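Local coordinates for protein AimR transcriptional regulator (Bacillus phage phi3T, PDB 5ZVV) that activates transcription of the aimX locus as a dimer and, on binding the viral arbitrium peptide, becomes an inactive monomer, which leads to lysogeny, at residues Val193-Ala198 and Phe228-Thr233; Asn203-Leu208 and Asp356-Gln361; Glu209-Ser214 and Asn236-Glu241; Asp289-Leu294 and Arg320-Asn325. One frame throughout, in Å; residues are numbered along the deposited sequence.

Interaction 1: residues Val193-Ala198 and Phe228-Thr233; sequences VSMLEA and FFAYLT
Two groups of Thr233 grip the carbonyl oxygen of Phe229, and the CE methyl of Met195 is pressed against that same oxygen from the neighbouring helix. Thr233 OG1 donates to Phe229 O over 2.7 Å, while the helical bond from Thr233 N comes to it from the opposite face of the carbonyl plane. The setting is an all-helical array of the TPR clan: helices 184-203 and 224-237 run nearly parallel, with helix 207-220 between them in sequence, and the axes of segments 193-198 and 228-233 are 25° apart and approach to 10.4 Å. Helix 207-220 also packs on both, through His213 on Ala198 and Ser214 on Thr233.

Most of the bridge between the helices is one residue, Met195, a selenomethionine introduced into the protein. Its chain is bent at both chi2 (-38°) and chi3 (-64°), which turns the end toward the other helix although CB itself does not point at that helix. Selenium then lies beside the small Ala230, SE to CB 3.7 Å. CE reaches further along, 4.0 Å from Phe229 CB. Ala198, one turn later, points its methyl at Thr233 and meets CG2 at 4.3 Å. Thr233 OG1 also lies within hydrogen-bonding range of the Asn199 side-chain amide on helix 184-203, with the Met195 CE methyl 3.5 Å from OG1.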
loop_
_atom_site.group_PDB
_atom_site.type_symbol
_atom_site.label_atom_id
_atom_site.label_comp_id
_atom_site.label_asym_id
_atom_site.label_seq_id
_atom_site.Cartn_x
_atom_site.Cartn_y
_atom_site.Cartn_z
ATOM N N VAL A 193 10.216 -0.364 16.833
ATOM C CA VAL A 193 8.984 -0.985 16.358
ATOM C C VAL A 193 7.807 -0.598 17.244
ATOM O O VAL A 193 6.684 -0.419 16.755
ATOM C CB VAL A 193 9.164 -2.514 16.278
ATOM C CG1 VAL A 193 7.871 -3.183 15.831
ATOM C CG2 VAL A 193 10.304 -2.854 15.329
ATOM N N SER A 194 8.042 -0.441 18.548
ATOM C CA SER A 194 6.974 -0.021 19.449
ATOM C C SER A 194 6.428 1.341 19.048
ATOM O O SER A 194 5.209 1.544 19.004
ATOM C CB SER A 194 7.476 0.007 20.892
ATOM O OG SER A 194 7.373 -1.269 21.496
HETATM N N MSE A 195 7.311 2.288 18.750
HETATM C CA MSE A 195 6.830 3.607 18.355
HETATM C C MSE A 195 6.096 3.566 17.018
HETATM O O MSE A 195 5.024 4.177 16.864
HETATM C CB MSE A 195 7.982 4.610 18.301
HETATM C CG MSE A 195 8.344 5.143 19.675
HETATM SE SE MSE A 195 6.732 5.406 20.764
HETATM C CE MSE A 195 5.863 6.794 19.690
ATOM N N LEU A 196 6.669 2.837 16.056
ATOM C CA LEU A 196 6.035 2.735 14.744
ATOM C C LEU A 196 4.625 2.161 14.856
ATOM O O LEU A 196 3.665 2.719 14.305
ATOM C CB LEU A 196 6.906 1.893 13.810
ATOM C CG LEU A 196 8.159 2.638 13.340
ATOM C CD1 LEU A 196 9.120 1.723 12.600
ATOM C CD2 LEU A 196 7.765 3.820 12.463
ATOM N N GLU A 197 4.477 1.052 15.585
ATOM C CA GLU A 197 3.156 0.459 15.758
ATOM C C GLU A 197 2.241 1.347 16.588
ATOM O O GLU A 197 1.020 1.314 16.402
ATOM C CB GLU A 197 3.281 -0.922 16.394
ATOM C CG GLU A 197 3.902 -1.950 15.472
ATOM C CD GLU A 197 4.125 -3.279 16.152
ATOM O OE1 GLU A 197 4.293 -3.293 17.391
ATOM O OE2 GLU A 197 4.130 -4.309 15.446
ATOM N N ALA A 198 2.801 2.143 17.503
ATOM C CA ALA A 198 1.979 3.083 18.256
ATOM C C ALA A 198 1.334 4.106 17.332
ATOM O O ALA A 198 0.134 4.394 17.448
ATOM C CB ALA A 198 2.817 3.782 19.328
ATOM N N PHE A 228 10.008 11.023 24.020
ATOM C CA PHE A 228 9.307 12.232 23.600
ATOM C C PHE A 228 8.141 11.895 22.680
ATOM O O PHE A 228 7.001 12.303 22.929
ATOM C CB PHE A 228 10.275 13.199 22.912
ATOM C CG PHE A 228 9.587 14.351 22.235
ATOM C CD1 PHE A 228 9.130 15.432 22.972
ATOM C CD2 PHE A 228 9.383 14.347 20.865
ATOM C CE1 PHE A 228 8.484 16.485 22.355
ATOM C CE2 PHE A 228 8.740 15.401 20.243
ATOM C CZ PHE A 228 8.289 16.468 20.989
ATOM N N PHE A 229 8.404 11.140 21.610
ATOM C CA PHE A 229 7.312 10.786 20.711
ATOM C C PHE A 229 6.316 9.828 21.355
ATOM O O PHE A 229 5.158 9.779 20.928
ATOM C CB PHE A 229 7.862 10.200 19.411
ATOM C CG PHE A 229 8.390 11.244 18.471
ATOM C CD1 PHE A 229 7.522 12.136 17.857
ATOM C CD2 PHE A 229 9.745 11.355 18.217
ATOM C CE1 PHE A 229 7.996 13.110 16.999
ATOM C CE2 PHE A 229 10.228 12.329 17.359
ATOM C CZ PHE A 229 9.352 13.206 16.749
ATOM N N ALA A 230 6.728 9.090 22.386
ATOM C CA ALA A 230 5.794 8.217 23.084
ATOM C C ALA A 230 4.778 9.026 23.884
ATOM O O ALA A 230 3.565 8.802 23.772
ATOM C CB ALA A 230 6.557 7.252 23.987
ATOM N N TYR A 231 5.255 9.976 24.699
ATOM C CA TYR A 231 4.327 10.826 25.444
ATOM C C TYR A 231 3.528 11.730 24.515
ATOM O O TYR A 231 2.359 12.027 24.792
ATOM C CB TYR A 231 5.085 11.653 26.484
ATOM C CG TYR A 231 5.471 10.854 27.703
ATOM C CD1 TYR A 231 4.501 10.394 28.586
ATOM C CD2 TYR A 231 6.799 10.549 27.969
ATOM C CE1 TYR A 231 4.842 9.658 29.702
ATOM C CE2 TYR A 231 7.152 9.810 29.084
ATOM C CZ TYR A 231 6.167 9.367 29.947
ATOM O OH TYR A 231 6.508 8.631 31.057
ATOM N N LEU A 232 4.141 12.171 23.415
ATOM C CA LEU A 232 3.398 12.888 22.387
ATOM C C LEU A 232 2.246 12.042 21.858
ATOM O O LEU A 232 1.124 12.538 21.691
ATOM C CB LEU A 232 4.346 13.286 21.254
ATOM C CG LEU A 232 3.926 14.417 20.319
ATOM C CD1 LEU A 232 3.825 15.728 21.085
ATOM C CD2 LEU A 232 4.909 14.538 19.159
ATOM N N THR A 233 2.500 10.752 21.613
ATOM C CA THR A 233 1.451 9.876 21.097
ATOM C C THR A 233 0.352 9.650 22.129
ATOM O O THR A 233 -0.835 9.672 21.789
ATOM C CB THR A 233 2.046 8.538 20.652
ATOM O OG1 THR A 233 3.005 8.760 19.611
ATOM C CG2 THR A 233 0.952 7.617 20.128
#

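Interaction 2: residues Asn203-Leu208 and Asp356-Gln361; sequences NENSLL and DKYFIQ
Asn205 and Leu207 both meet the CD1-CE1 side of the Tyr358 ring, crossing it at about a right angle. The amide oxygen comes in at the ring edge, near its plane, with Asn205 OD1 3.1 Å from Tyr358 CD1 and the amide turned 51° from the ring. Leu207 adds its CD2 methyl, 3.6 Å from Tyr358 CE1. Nearer the helix end the backbones come together: Lys357 N makes a weak hydrogen bond to Asn203 O, and Lys357 CB packs 3.5 Å from that oxygen. Asn205 CB in turn sits 3.4 Å from Lys357 O.

The next shell fixes both partners. Asp356 OD1 accepts from Tyr358 N nearly along its C-O axis and from Phe359 N above the carboxylate plane, while OD2 bonds Asn325. Tyr358 has Phe240 edge-to-face against its ring, and its hydroxyl a weak bond to Asn236 O. On the other side, Asn203 ND2 bonds Asp355 O and Glu204 forms a salt bridge with Lys169.

Two local motifs thus face each other: a Schellman motif with Asn205 at C', its phi positive at 60°, ending helix 184-203, and an Asx turn at Asp356 in the loop leading to helix 361-369.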
loop_
_atom_site.group_PDB
_atom_site.type_symbol
_atom_site.label_atom_id
_atom_site.label_comp_id
_atom_site.label_asym_id
_atom_site.label_seq_id
_atom_site.Cartn_x
_atom_site.Cartn_y
_atom_site.Cartn_z
ATOM N N ASN A 203 -3.338 6.099 14.228
ATOM C CA ASN A 203 -3.916 6.500 12.951
ATOM C C ASN A 203 -5.214 5.756 12.662
ATOM O O ASN A 203 -6.106 6.300 11.998
ATOM C CB ASN A 203 -2.911 6.273 11.824
ATOM C CG ASN A 203 -3.369 6.868 10.508
ATOM O OD1 ASN A 203 -3.384 8.087 10.341
ATOM N ND2 ASN A 203 -3.740 6.010 9.565
ATOM N N GLU A 204 -5.342 4.525 13.153
ATOM C CA GLU A 204 -6.545 3.724 12.968
ATOM C C GLU A 204 -7.579 3.953 14.059
ATOM O O GLU A 204 -8.564 3.212 14.123
ATOM C CB GLU A 204 -6.184 2.237 12.910
ATOM C CG GLU A 204 -5.347 1.849 11.711
ATOM C CD GLU A 204 -4.735 0.474 11.859
ATOM O OE1 GLU A 204 -4.963 -0.164 12.909
ATOM O OE2 GLU A 204 -4.027 0.032 10.930
ATOM N N ASN A 205 -7.376 4.958 14.913
ATOM C CA ASN A 205 -8.275 5.254 16.029
ATOM C C ASN A 205 -8.384 4.070 16.989
ATOM O O ASN A 205 -9.445 3.813 17.563
ATOM C CB ASN A 205 -9.661 5.683 15.531
ATOM C CG ASN A 205 -10.462 6.423 16.589
ATOM O OD1 ASN A 205 -9.905 7.159 17.403
ATOM N ND2 ASN A 205 -11.775 6.223 16.585
ATOM N N SER A 206 -7.287 3.336 17.165
ATOM C CA SER A 206 -7.196 2.268 18.161
ATOM C C SER A 206 -6.384 2.829 19.324
ATOM O O SER A 206 -5.166 2.663 19.399
ATOM C CB SER A 206 -6.565 1.015 17.566
ATOM O OG SER A 206 -6.566 -0.049 18.504
ATOM N N LEU A 207 -7.078 3.498 20.246
ATOM C CA LEU A 207 -6.390 4.303 21.249
ATOM C C LEU A 207 -5.693 3.435 22.289
ATOM O O LEU A 207 -4.555 3.724 22.679
ATOM C CB LEU A 207 -7.378 5.261 21.914
ATOM C CG LEU A 207 -8.215 6.125 20.966
ATOM C CD1 LEU A 207 -9.050 7.139 21.741
ATOM C CD2 LEU A 207 -7.338 6.821 19.936
ATOM N N LEU A 208 -6.356 2.371 22.753
ATOM C CA LEU A 208 -5.750 1.513 23.766
ATOM C C LEU A 208 -4.491 0.842 23.234
ATOM O O LEU A 208 -3.489 0.727 23.947
ATOM C CB LEU A 208 -6.755 0.461 24.240
ATOM C CG LEU A 208 -8.023 0.976 24.922
ATOM C CD1 LEU A 208 -8.910 -0.187 25.346
ATOM C CD2 LEU A 208 -7.676 1.857 26.112
ATOM N N ASP A 356 -6.994 9.247 7.712
ATOM C CA ASP A 356 -6.943 9.691 9.103
ATOM C C ASP A 356 -8.288 9.363 9.742
ATOM O O ASP A 356 -9.282 10.053 9.510
ATOM C CB ASP A 356 -6.627 11.183 9.182
ATOM C CG ASP A 356 -6.281 11.643 10.593
ATOM O OD1 ASP A 356 -6.746 11.018 11.570
ATOM O OD2 ASP A 356 -5.540 12.641 10.725
ATOM N N LYS A 357 -8.314 8.305 10.547
ATOM C CA LYS A 357 -9.527 7.870 11.225
ATOM C C LYS A 357 -9.673 8.470 12.617
ATOM O O LYS A 357 -10.602 8.101 13.342
ATOM C CB LYS A 357 -9.561 6.341 11.316
ATOM C CG LYS A 357 -9.484 5.639 9.968
ATOM C CD LYS A 357 -9.579 4.128 10.107
ATOM C CE LYS A 357 -9.471 3.446 8.746
ATOM N NZ LYS A 357 -9.666 1.970 8.831
ATOM N N TYR A 358 -8.783 9.385 13.004
ATOM C CA TYR A 358 -8.818 9.990 14.332
ATOM C C TYR A 358 -9.335 11.425 14.296
ATOM O O TYR A 358 -10.327 11.743 14.955
ATOM C CB TYR A 358 -7.425 9.939 14.974
ATOM C CG TYR A 358 -7.409 10.402 16.414
ATOM C CD1 TYR A 358 -8.103 9.705 17.392
ATOM C CD2 TYR A 358 -6.698 11.534 16.797
ATOM C CE1 TYR A 358 -8.097 10.119 18.708
ATOM C CE2 TYR A 358 -6.685 11.955 18.116
ATOM C CZ TYR A 358 -7.387 11.242 19.065
ATOM O OH TYR A 358 -7.383 11.650 20.377
ATOM N N PHE A 359 -8.681 12.303 13.533
ATOM C CA PHE A 359 -9.066 13.709 13.534
ATOM C C PHE A 359 -10.275 14.004 12.658
ATOM O O PHE A 359 -10.765 15.140 12.671
ATOM C CB PHE A 359 -7.882 14.579 13.105
ATOM C CG PHE A 359 -6.754 14.581 14.094
ATOM C CD1 PHE A 359 -6.848 15.309 15.268
ATOM C CD2 PHE A 359 -5.605 13.846 13.856
ATOM C CE1 PHE A 359 -5.819 15.309 16.185
ATOM C CE2 PHE A 359 -4.571 13.841 14.767
ATOM C CZ PHE A 359 -4.676 14.574 15.934
ATOM N N ILE A 360 -10.783 13.014 11.917
ATOM C CA ILE A 360 -11.997 13.219 11.137
ATOM C C ILE A 360 -13.182 13.540 12.038
ATOM O O ILE A 360 -14.198 14.067 11.570
ATOM C CB ILE A 360 -12.279 11.984 10.255
ATOM C CG1 ILE A 360 -13.368 12.294 9.222
ATOM C CG2 ILE A 360 -12.669 10.786 11.113
ATOM C CD1 ILE A 360 -13.622 11.169 8.248
ATOM N N GLN A 361 -13.076 13.247 13.333
ATOM C CA GLN A 361 -14.151 13.604 14.245
ATOM C C GLN A 361 -14.257 15.108 14.446
ATOM O O GLN A 361 -15.301 15.580 14.907
ATOM C CB GLN A 361 -13.963 12.902 15.590
ATOM C CG GLN A 361 -12.682 13.262 16.320
ATOM C CD GLN A 361 -12.487 12.444 17.583
ATOM O OE1 GLN A 361 -13.225 12.600 18.558
ATOM N NE2 GLN A 361 -11.497 11.558 17.570
#

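Interaction 3: residues Glu209-Ser214 and Asn236-Glu241; sequences EARQHS and NTLIFE
The 209-214 turns of helix 207-220 lie beside the end of helix 224-237, which leaves helical geometry at Leu238; the backbones come nearest at Arg211 and Thr237, whose CA atoms are 7.3 Å apart. The helices follow each other in the chain and run in roughly opposite directions, forming a helical hairpin of the TPR-like array. Between the two backbones Ala210 CB touches Thr237 CG2 at 3.8 Å.

Alongside, Arg211 extends from CG to NE (chi2 172°) and lays its guanidinium along the helix end. It holds Thr237 side-on with two nitrogens, both bonds in the guanidinium plane. NE donates to Thr237 OG1 over 3.1 Å, fairly straight at 160°. NH2 donates to Thr237 O over 3.3 Å, arriving well above the carbonyl plane. The threonine hydroxyl, between backbone N and carbonyl carbon, is also hydrogen-bonded to Ile234 O. The positive charge so placed probably complements the C-terminal end of helix 224-237.

Glu241 comes from the opposite direction in a salt bridge: OE1 bonds Arg211 NH2 weakly at 3.0 Å, OE2 lies 3.1 Å from NH2, and the carboxylate plane stands 80° from the guanidinium. One face of that guanidinium carries Leu238 CD2, 3.4 Å from NH2.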
loop_
_atom_site.group_PDB
_atom_site.type_symbol
_atom_site.label_atom_id
_atom_site.label_comp_id
_atom_site.label_asym_id
_atom_site.label_seq_id
_atom_site.Cartn_x
_atom_site.Cartn_y
_atom_site.Cartn_z
ATOM N N GLU A 209 -4.529 0.389 21.981
ATOM C CA GLU A 209 -3.353 -0.215 21.363
ATOM C C GLU A 209 -2.207 0.788 21.260
ATOM O O GLU A 209 -1.050 0.461 21.565
ATOM C CB GLU A 209 -3.739 -0.752 19.987
ATOM C CG GLU A 209 -2.779 -1.739 19.371
ATOM C CD GLU A 209 -3.371 -2.391 18.135
ATOM O OE1 GLU A 209 -4.612 -2.358 17.985
ATOM O OE2 GLU A 209 -2.601 -2.927 17.314
ATOM N N ALA A 210 -2.512 2.019 20.841
ATOM C CA ALA A 210 -1.483 3.047 20.731
ATOM C C ALA A 210 -0.863 3.353 22.088
ATOM O O ALA A 210 0.362 3.482 22.205
ATOM C CB ALA A 210 -2.072 4.314 20.113
ATOM N N ARG A 211 -1.694 3.471 23.127
ATOM C CA ARG A 211 -1.169 3.691 24.470
ATOM C C ARG A 211 -0.318 2.513 24.928
ATOM O O ARG A 211 0.708 2.702 25.590
ATOM C CB ARG A 211 -2.318 3.936 25.448
ATOM C CG ARG A 211 -3.127 5.188 25.146
ATOM C CD ARG A 211 -4.367 5.278 26.023
ATOM N NE ARG A 211 -5.297 6.287 25.524
ATOM C CZ ARG A 211 -6.559 6.403 25.918
ATOM N NH1 ARG A 211 -7.054 5.569 26.822
ATOM N NH2 ARG A 211 -7.330 7.351 25.403
ATOM N N GLN A 212 -0.732 1.289 24.590
ATOM C CA GLN A 212 0.052 0.109 24.947
ATOM C C GLN A 212 1.446 0.177 24.341
ATOM O O GLN A 212 2.453 0.004 25.041
ATOM C CB GLN A 212 -0.661 -1.160 24.481
ATOM C CG GLN A 212 -1.830 -1.596 25.338
ATOM C CD GLN A 212 -2.515 -2.833 24.783
ATOM O OE1 GLN A 212 -2.636 -2.997 23.566
ATOM N NE2 GLN A 212 -2.959 -3.716 25.671
ATOM N N HIS A 213 1.521 0.429 23.031
ATOM C CA HIS A 213 2.821 0.488 22.370
ATOM C C HIS A 213 3.662 1.644 22.901
ATOM O O HIS A 213 4.876 1.497 23.092
ATOM C CB HIS A 213 2.638 0.600 20.856
ATOM C CG HIS A 213 2.024 -0.613 20.227
ATOM N ND1 HIS A 213 2.635 -1.849 20.246
ATOM C CD2 HIS A 213 0.860 -0.780 19.557
ATOM C CE1 HIS A 213 1.871 -2.725 19.616
ATOM N NE2 HIS A 213 0.788 -2.101 19.189
ATOM N N SER A 214 3.037 2.800 23.145
ATOM C CA SER A 214 3.783 3.953 23.648
ATOM C C SER A 214 4.362 3.666 25.028
ATOM O O SER A 214 5.548 3.911 25.286
ATOM C CB SER A 214 2.882 5.190 23.696
ATOM O OG SER A 214 2.381 5.531 22.414
ATOM N N ASN A 236 -1.752 12.599 22.328
ATOM C CA ASN A 236 -2.593 12.642 21.136
ATOM C C ASN A 236 -3.786 11.702 21.266
ATOM O O ASN A 236 -4.892 12.029 20.819
ATOM C CB ASN A 236 -1.775 12.299 19.892
ATOM C CG ASN A 236 -0.812 13.401 19.508
ATOM O OD1 ASN A 236 -0.921 14.527 19.987
ATOM N ND2 ASN A 236 0.135 13.084 18.634
ATOM N N THR A 237 -3.589 10.533 21.879
ATOM C CA THR A 237 -4.716 9.630 22.082
ATOM C C THR A 237 -5.713 10.172 23.093
ATOM O O THR A 237 -6.848 9.686 23.140
ATOM C CB THR A 237 -4.255 8.247 22.549
ATOM O OG1 THR A 237 -3.677 8.351 23.855
ATOM C CG2 THR A 237 -3.250 7.648 21.581
ATOM N N LEU A 238 -5.322 11.154 23.906
ATOM C CA LEU A 238 -6.228 11.712 24.906
ATOM C C LEU A 238 -6.874 13.034 24.490
ATOM O O LEU A 238 -7.555 13.655 25.313
ATOM C CB LEU A 238 -5.490 11.896 26.231
ATOM C CG LEU A 238 -5.037 10.620 26.937
ATOM C CD1 LEU A 238 -4.072 10.961 28.061
ATOM C CD2 LEU A 238 -6.245 9.859 27.468
ATOM N N ILE A 239 -6.703 13.466 23.237
ATOM C CA ILE A 239 -7.084 14.828 22.848
ATOM C C ILE A 239 -8.578 15.063 23.049
ATOM O O ILE A 239 -8.991 16.101 23.581
ATOM C CB ILE A 239 -6.662 15.107 21.392
ATOM C CG1 ILE A 239 -5.144 15.275 21.295
ATOM C CG2 ILE A 239 -7.370 16.343 20.851
ATOM C CD1 ILE A 239 -4.644 15.466 19.879
ATOM N N PHE A 240 -9.411 14.114 22.630
ATOM C CA PHE A 240 -10.856 14.298 22.666
ATOM C C PHE A 240 -11.513 13.699 23.904
ATOM O O PHE A 240 -12.737 13.775 24.030
ATOM C CB PHE A 240 -11.491 13.704 21.406
ATOM C CG PHE A 240 -10.960 14.292 20.133
ATOM C CD1 PHE A 240 -11.469 15.480 19.635
ATOM C CD2 PHE A 240 -9.939 13.663 19.441
ATOM C CE1 PHE A 240 -10.975 16.027 18.466
ATOM C CE2 PHE A 240 -9.442 14.202 18.270
ATOM C CZ PHE A 240 -9.960 15.387 17.780
ATOM N N GLU A 241 -10.739 13.122 24.823
ATOM C CA GLU A 241 -11.298 12.496 26.018
ATOM C C GLU A 241 -11.174 13.365 27.264
ATOM O O GLU A 241 -12.158 13.560 27.981
ATOM C CB GLU A 241 -10.624 11.142 26.271
ATOM C CG GLU A 241 -10.918 10.088 25.222
ATOM C CD GLU A 241 -10.304 8.744 25.562
ATOM O OE1 GLU A 241 -9.778 8.594 26.686
ATOM O OE2 GLU A 241 -10.349 7.837 24.704
#

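Interaction 4: residues Asp289-Leu294 and Arg320-Asn325; sequences DNIKYL and RDQDEN
Arg320 turns its guanidinium end-on to the carbonyl of Asp289, so that NH1 and NH2 both donate to the one oxygen. The NH1 bond to Asp289 O is the shorter, at 2.8 Å, and lies in the carbonyl plane; NH2 reaches the same atom at 3.1 Å, tilted from that plane and less straight. The carboxylate of Asp289 takes no part in this grip. Bends at chi2 (-75°) and chi3 (-63°) fold the arginine chain back to reach the carbonyl.

Ile291 slides past Arg320 in the opposite direction and lays CG1 over one face of the guanidinium, toward its rim, 3.9 Å from NH2. Leu294 crosses the arginine at about a right angle, its CD1 3.8 Å from NH1. The end of the same Ile291 branch, CD1, is 3.7 Å from Asp321 O, and the CG2 methyl lies 3.9 Å from Gln322 CG. Gln322 crosses Ile291 obliquely and sends OE1 to Gln295 NE2, a polar tie from the loop to helix 291-304. Helix 307-318 supplies Leu317, which touches both Ile291 and Gln322.

Both segments are helix starts. Asn290 OD1 accepts from Lys292 N at 2.7 Å, and Asp323 OD1 from Glu326 N. The contact thus joins the start of helix 291-304 to the loop that leads into helix 324-338, each helix of this all-helical array being capped at its N terminus by its own Asn290 or Asp323.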
loop_
_atom_site.group_PDB
_atom_site.type_symbol
_atom_site.label_atom_id
_atom_site.label_comp_id
_atom_site.label_asym_id
_atom_site.label_seq_id
_atom_site.Cartn_x
_atom_site.Cartn_y
_atom_site.Cartn_z
ATOM N N ASP A 289 6.434 30.280 9.944
ATOM C CA ASP A 289 5.563 30.144 8.784
ATOM C C ASP A 289 5.382 28.679 8.406
ATOM O O ASP A 289 4.944 28.375 7.293
ATOM C CB ASP A 289 6.077 30.963 7.595
ATOM C CG ASP A 289 7.475 30.574 7.161
ATOM O OD1 ASP A 289 8.124 29.760 7.847
ATOM O OD2 ASP A 289 7.929 31.099 6.121
ATOM N N ASN A 290 5.729 27.771 9.317
ATOM C CA ASN A 290 5.363 26.370 9.173
ATOM C C ASN A 290 3.854 26.251 9.000
ATOM O O ASN A 290 3.083 26.932 9.680
ATOM C CB ASN A 290 5.828 25.584 10.402
ATOM C CG ASN A 290 5.493 24.105 10.324
ATOM O OD1 ASN A 290 4.335 23.709 10.456
ATOM N ND2 ASN A 290 6.515 23.279 10.132
ATOM N N ILE A 291 3.435 25.383 8.077
ATOM C CA ILE A 291 2.011 25.253 7.770
ATOM C C ILE A 291 1.222 24.886 9.021
ATOM O O ILE A 291 0.174 25.477 9.310
ATOM C CB ILE A 291 1.790 24.226 6.645
ATOM C CG1 ILE A 291 2.345 24.747 5.318
ATOM C CG2 ILE A 291 0.304 23.893 6.508
ATOM C CD1 ILE A 291 2.235 23.751 4.182
ATOM N N LYS A 292 1.714 23.912 9.788
ATOM C CA LYS A 292 0.933 23.440 10.928
ATOM C C LYS A 292 0.822 24.508 12.010
ATOM O O LYS A 292 -0.261 24.725 12.564
ATOM C CB LYS A 292 1.536 22.159 11.506
ATOM C CG LYS A 292 0.696 21.576 12.637
ATOM C CD LYS A 292 1.290 20.301 13.214
ATOM C CE LYS A 292 0.404 19.753 14.326
ATOM N NZ LYS A 292 0.999 18.561 14.991
ATOM N N TYR A 293 1.927 25.186 12.325
ATOM C CA TYR A 293 1.888 26.176 13.396
ATOM C C TYR A 293 1.117 27.418 12.974
ATOM O O TYR A 293 0.471 28.060 13.811
ATOM C CB TYR A 293 3.311 26.526 13.834
ATOM C CG TYR A 293 4.105 25.304 14.238
ATOM C CD1 TYR A 293 3.482 24.233 14.869
ATOM C CD2 TYR A 293 5.460 25.207 13.964
ATOM C CE1 TYR A 293 4.189 23.109 15.228
ATOM C CE2 TYR A 293 6.178 24.086 14.318
ATOM C CZ TYR A 293 5.537 23.038 14.951
ATOM O OH TYR A 293 6.246 21.916 15.307
ATOM N N LEU A 294 1.165 27.763 11.684
ATOM C CA LEU A 294 0.281 28.799 11.159
ATOM C C LEU A 294 -1.180 28.397 11.310
ATOM O O LEU A 294 -2.020 29.221 11.695
ATOM C CB LEU A 294 0.608 29.075 9.691
ATOM C CG LEU A 294 1.840 29.932 9.410
ATOM C CD1 LEU A 294 2.053 30.080 7.906
ATOM C CD2 LEU A 294 1.692 31.290 10.077
ATOM N N ARG A 320 0.126 27.884 -0.178
ATOM C CA ARG A 320 1.155 26.950 0.248
ATOM C C ARG A 320 0.803 25.534 -0.194
ATOM O O ARG A 320 -0.342 25.226 -0.545
ATOM C CB ARG A 320 1.333 26.989 1.768
ATOM C CG ARG A 320 1.632 28.369 2.330
ATOM C CD ARG A 320 3.067 28.788 2.061
ATOM N NE ARG A 320 4.032 27.909 2.717
ATOM C CZ ARG A 320 4.428 28.041 3.979
ATOM N NH1 ARG A 320 3.938 29.015 4.733
ATOM N NH2 ARG A 320 5.313 27.195 4.489
ATOM N N ASP A 321 1.811 24.664 -0.167
ATOM C CA ASP A 321 1.646 23.273 -0.587
ATOM C C ASP A 321 1.240 22.424 0.620
ATOM O O ASP A 321 2.011 21.628 1.161
ATOM C CB ASP A 321 2.927 22.761 -1.235
ATOM C CG ASP A 321 2.760 21.394 -1.865
ATOM O OD1 ASP A 321 1.613 20.917 -1.964
ATOM O OD2 ASP A 321 3.782 20.796 -2.261
ATOM N N GLN A 322 -0.011 22.608 1.037
ATOM C CA GLN A 322 -0.584 21.798 2.106
ATOM C C GLN A 322 -0.921 20.405 1.588
ATOM O O GLN A 322 -1.490 20.259 0.504
ATOM C CB GLN A 322 -1.851 22.456 2.656
ATOM C CG GLN A 322 -1.663 23.865 3.188
ATOM C CD GLN A 322 -2.922 24.415 3.834
ATOM O OE1 GLN A 322 -3.069 24.388 5.057
ATOM N NE2 GLN A 322 -3.837 24.923 3.013
ATOM N N ASP A 323 -0.572 19.379 2.364
ATOM C CA ASP A 323 -0.962 18.029 1.986
ATOM C C ASP A 323 -2.417 17.781 2.389
ATOM O O ASP A 323 -3.098 18.660 2.923
ATOM C CB ASP A 323 0.004 16.993 2.578
ATOM C CG ASP A 323 -0.065 16.886 4.101
ATOM O OD1 ASP A 323 -0.975 17.454 4.734
ATOM O OD2 ASP A 323 0.815 16.208 4.672
ATOM N N GLU A 324 -2.899 16.563 2.143
ATOM C CA GLU A 324 -4.331 16.308 2.271
ATOM C C GLU A 324 -4.788 16.342 3.727
ATOM O O GLU A 324 -5.880 16.839 4.023
ATOM C CB GLU A 324 -4.676 14.975 1.609
ATOM C CG GLU A 324 -4.296 14.938 0.132
ATOM C CD GLU A 324 -4.490 13.576 -0.496
ATOM O OE1 GLU A 324 -5.407 13.427 -1.332
ATOM O OE2 GLU A 324 -3.726 12.651 -0.146
ATOM N N ASN A 325 -3.971 15.826 4.649
ATOM C CA ASN A 325 -4.309 15.895 6.071
ATOM C C ASN A 325 -4.362 17.347 6.544
ATOM O O ASN A 325 -5.347 17.790 7.165
ATOM C CB ASN A 325 -3.282 15.086 6.869
ATOM C CG ASN A 325 -3.743 14.766 8.277
ATOM O OD1 ASN A 325 -3.290 15.378 9.243
ATOM N ND2 ASN A 325 -4.643 13.795 8.402
#

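In the fold
All four contacts lie in the one helical range of the TPR clan. Interactions 1 and 3, centres 10 Å apart, touch and share helix 224-237, with helices 184-203 and 207-220 beside it. Interaction 2, about 9 Å from interaction 3 between centres, shares helix 207-220 and brings the loop before helix 361-369 back onto the turn that precedes helix 207-220, closing a span of 147 residues. Interactions 3 and 4 are nested within that span, whereas interactions 1 and 2 cross along the chain. Interaction 4 is about 20 Å from interaction 2 between centres, yet touches it through Asn325 and Asp356. No second subunit reaches these segments, so they organise the helices within one monomer.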